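Local coordinates for betaine aldehyde dehydrogenase (Staphylococcus aureus subsp. aureus COL, PDB 4QTO), which catalyses the NAD-dependent oxidation of betaine aldehyde to glycine betaine, probably through the cysteine chemistry of the aldehyde dehydrogenase family, at residues P285-D290 / N459-G464. Sequence-based numbering, arbitrary orientation.
Sequences PNIIFD and NKLKLG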
ATOM      1  N   PRO A 285       1.375  28.479 -13.485  1.00  9.15           N
ATOM      2  CA  PRO A 285       2.234  28.738 -14.624  1.00  9.10           C
ATOM      3  C   PRO A 285       1.991  27.833 -15.822  1.00  9.79           C
ATOM      4  O   PRO A 285       1.774  26.636 -15.657  1.00 10.48           O
ATOM      5  CB  PRO A 285       3.619  28.510 -14.046  1.00  9.43           C
ATOM      6  CG  PRO A 285       3.429  27.434 -13.034  1.00  9.33           C
ATOM      7  CD  PRO A 285       2.084  27.725 -12.430  1.00  9.29           C
ATOM      8  N   ASN A 286       2.130  28.401 -17.022  1.00  8.78           N
ATOM      9  CA  ASN A 286       2.055  27.642 -18.281  1.00  8.82           C
ATOM     10  C   ASN A 286       3.392  27.947 -18.945  1.00  9.46           C
ATOM     11  O   ASN A 286       3.600  29.052 -19.477  1.00  8.36           O
ATOM     12  CB  ASN A 286       0.867  28.109 -19.085  1.00  9.69           C
ATOM     13  CG  ASN A 286       0.655  27.283 -20.322  1.00 11.64           C
ATOM     14  OD1 ASN A 286       1.502  26.446 -20.663  1.00 12.07           O
ATOM     15  ND2 ASN A 286      -0.459  27.501 -21.002  1.00 12.48           N
ATOM     16  N   ILE A 287       4.337  27.017 -18.857  1.00  8.52           N
ATOM     17  CA  ILE A 287       5.703  27.225 -19.293  1.00  9.28           C
ATOM     18  C   ILE A 287       5.897  26.668 -20.711  1.00  9.22           C
ATOM     19  O   ILE A 287       5.749  25.464 -20.937  1.00  9.94           O
ATOM     20  CB  ILE A 287       6.675  26.518 -18.330  1.00  9.76           C
ATOM     21  CG1 ILE A 287       6.492  27.049 -16.905  1.00 10.96           C
ATOM     22  CG2 ILE A 287       8.107  26.674 -18.776  1.00 11.00           C
ATOM     23  CD1 ILE A 287       7.227  26.260 -15.852  1.00 11.87           C
ATOM     24  N   ILE A 288       6.271  27.546 -21.626  1.00  9.13           N
ATOM     25  CA  ILE A 288       6.406  27.193 -23.037  1.00  9.28           C
ATOM     26  C   ILE A 288       7.833  27.403 -23.516  1.00  9.27           C
ATOM     27  O   ILE A 288       8.330  28.532 -23.580  1.00  9.74           O
ATOM     28  CB  ILE A 288       5.415  28.020 -23.854  1.00  9.90           C
ATOM     29  CG1 ILE A 288       3.973  27.852 -23.332  1.00 11.00           C
ATOM     30  CG2 ILE A 288       5.530  27.687 -25.334  1.00 10.04           C
ATOM     31  CD1 ILE A 288       3.006  28.829 -23.942  1.00 11.19           C
ATOM     32  N   PHE A 289       8.510  26.308 -23.816  1.00  9.25           N
ATOM     33  CA  PHE A 289       9.878  26.354 -24.339  1.00  9.79           C
ATOM     34  C   PHE A 289       9.912  26.567 -25.837  1.00 10.81           C
ATOM     35  O   PHE A 289       8.919  26.313 -26.542  1.00 11.11           O
ATOM     36  CB  PHE A 289      10.606  25.069 -23.988  1.00 10.13           C
ATOM     37  CG  PHE A 289      11.051  24.999 -22.553  1.00 10.61           C
ATOM     38  CD1 PHE A 289      12.279  25.534 -22.189  1.00 10.98           C
ATOM     39  CD2 PHE A 289      10.256  24.447 -21.578  1.00 10.35           C
ATOM     40  CE1 PHE A 289      12.704  25.502 -20.881  1.00 11.19           C
ATOM     41  CE2 PHE A 289      10.679  24.395 -20.257  1.00 10.90           C
ATOM     42  CZ  PHE A 289      11.924  24.931 -19.908  1.00 10.59           C
ATOM     43  N   ASP A 290      11.077  26.994 -26.347  1.00 11.78           N
ATOM     44  CA  ASP A 290      11.218  27.244 -27.782  1.00 13.42           C
ATOM     45  C   ASP A 290      11.153  25.973 -28.626  1.00 13.48           C
ATOM     46  O   ASP A 290      11.018  26.063 -29.836  1.00 14.88           O
ATOM     47  CB  ASP A 290      12.389  28.186 -28.118  1.00 15.22           C
ATOM     48  CG  ASP A 290      13.740  27.633 -27.851  1.00 19.36           C
ATOM     49  OD1 ASP A 290      13.904  26.388 -27.769  1.00 18.66           O
ATOM     50  OD2 ASP A 290      14.687  28.478 -27.767  1.00 19.83           O
ATOM     51  N   ASN A 459       9.768  18.105 -12.070  0.50 11.34           N
ATOM     52  CA  ASN A 459      10.233  17.689 -10.758  0.50 12.47           C
ATOM     53  C   ASN A 459      10.619  18.843  -9.845  0.50 12.56           C
ATOM     54  O   ASN A 459      10.617  18.682  -8.620  0.50 12.72           O
ATOM     55  CB  ASN A 459      11.354  16.680 -10.915  0.50 13.80           C
ATOM     56  CG  ASN A 459      10.814  15.277 -11.244  0.50 14.52           C
ATOM     57  OD1 ASN A 459      10.078  14.667 -10.449  0.50 13.33           O
ATOM     58  ND2 ASN A 459      11.154  14.774 -12.422  0.50 17.36           N
ATOM     59  N   LYS A 460      10.946  19.996 -10.435  1.00 12.20           N
ATOM     60  CA  LYS A 460      11.343  21.171  -9.667  1.00 12.52           C
ATOM     61  C   LYS A 460      10.232  22.192  -9.384  1.00 12.14           C
ATOM     62  O   LYS A 460      10.435  23.094  -8.555  1.00 12.56           O
ATOM     63  CB  LYS A 460      12.530  21.870 -10.333  1.00 14.91           C
ATOM     64  CG  LYS A 460      13.809  21.029 -10.278  1.00 20.41           C
ATOM     65  CD  LYS A 460      15.029  21.898 -10.546  1.00 31.72           C
ATOM     66  CE  LYS A 460      16.339  21.206 -10.191  1.00 39.33           C
ATOM     67  NZ  LYS A 460      16.644  20.107 -11.143  1.00 52.51           N
ATOM     68  N   LEU A 461       9.067  22.049 -10.028  1.00 10.03           N
ATOM     69  CA  LEU A 461       7.954  22.967  -9.786  1.00 10.33           C
ATOM     70  C   LEU A 461       7.237  22.608  -8.509  1.00 10.53           C
ATOM     71  O   LEU A 461       6.873  21.436  -8.297  1.00 11.91           O
ATOM     72  CB  LEU A 461       6.974  22.940 -10.947  1.00  9.38           C
ATOM     73  CG  LEU A 461       7.551  23.376 -12.286  1.00 10.16           C
ATOM     74  CD1 LEU A 461       6.499  23.253 -13.385  1.00 10.72           C
ATOM     75  CD2 LEU A 461       8.065  24.816 -12.216  1.00 12.29           C
ATOM     76  N   LYS A 462       7.011  23.596  -7.649  1.00  9.55           N
ATOM     77  CA  LYS A 462       6.293  23.371  -6.372  1.00  9.74           C
ATOM     78  C   LYS A 462       4.794  23.500  -6.585  1.00  9.36           C
ATOM     79  O   LYS A 462       4.162  24.529  -6.226  1.00 10.36           O
ATOM     80  CB  LYS A 462       6.818  24.313  -5.301  1.00 11.58           C
ATOM     81  CG  LYS A 462       8.290  24.057  -5.014  1.00 14.81           C
ATOM     82  CD  LYS A 462       8.860  25.237  -4.245  1.00 19.17           C
ATOM     83  CE  LYS A 462      10.378  25.227  -4.193  1.00 22.79           C
ATOM     84  NZ  LYS A 462      10.844  24.044  -3.444  1.00 22.94           N
ATOM     85  N   LEU A 463       4.235  22.446  -7.186  1.00  8.93           N
ATOM     86  CA  LEU A 463       2.833  22.413  -7.598  1.00  9.16           C
ATOM     87  C   LEU A 463       2.237  21.044  -7.355  1.00  8.83           C
ATOM     88  O   LEU A 463       2.937  20.038  -7.562  1.00  8.66           O
ATOM     89  CB  LEU A 463       2.746  22.665  -9.131  1.00  9.34           C
ATOM     90  CG  LEU A 463       3.319  23.978  -9.655  1.00  9.76           C
ATOM     91  CD1 LEU A 463       3.382  23.968 -11.176  1.00 10.54           C
ATOM     92  CD2 LEU A 463       2.499  25.147  -9.131  1.00 10.46           C
ATOM     93  N   GLY A 464       0.968  20.987  -6.960  1.00  8.03           N
ATOM     94  CA  GLY A 464       0.304  19.696  -6.707  1.00  8.28           C
ATOM     95  C   GLY A 464       0.083  18.853  -7.944  1.00  7.88           C
ATOM     96  O   GLY A 464       0.006  17.618  -7.863  1.00  7.24           O
TER
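Leu461 and Ile287 meet by their methyl ends: CD1 of Ile287 lies 4.0 Å from CD1 of Leu461 and just as far from CD2 of Leu461, fitting the fork of the leucine. Beside this pair, CG of Pro285 approaches CD1 of Leu463 at 3.9 Å, so that the CG corner of the pyrrolidine ring, with CD slightly farther off, meets a single methyl. The backbones stay well separated, with 9.5 Å between CA of Pro285 and CA of Leu461; the branched chains of Ile287, Leu461 and Leu463 supply the reach, while Pro285 offers a rigid, apolar ring in the strand. In Ile287, CG1 stands anti to the carbonyl carbon (chi1 -59°) and the chain runs on extended, which carries CD1 out toward the leucine. Leu461 and Leu463 both point inward, but the side chain of Lys462, the centre of an inverse gamma turn between them, does not join them.

The four touching residues are all buried. Ala435 of helix 428-436 packs against Pro285, Ile287 and Leu461, and its small methyl suits a place shared by three larger neighbours. By contrast, Lys460 is exposed to solvent, whereas Lys462, partly exposed, forms a salt bridge with Glu84 of the second subunit.

Strand 285-288 is an inner strand of the seven-stranded sheet, with 318-322 and 443-447 as its neighbours. Residues 461-464 lead from helix 451-460 into strand 465-468, the outermost strand on that side within this chain, and Gly464 beside it bonds to the second subunit through its backbone. The contact thus joins the face of the sheet to the connection of a right-handed beta-alpha-beta crossover in the alpha/beta domain that, as in other aldehyde dehydrogenases, probably carries the catalytic cysteine. With no hydrogen bond or charge pair across it and only 135 Å² buried, the contact depends on hydrophobic burial and dispersion, which favour close fit over directional bonding.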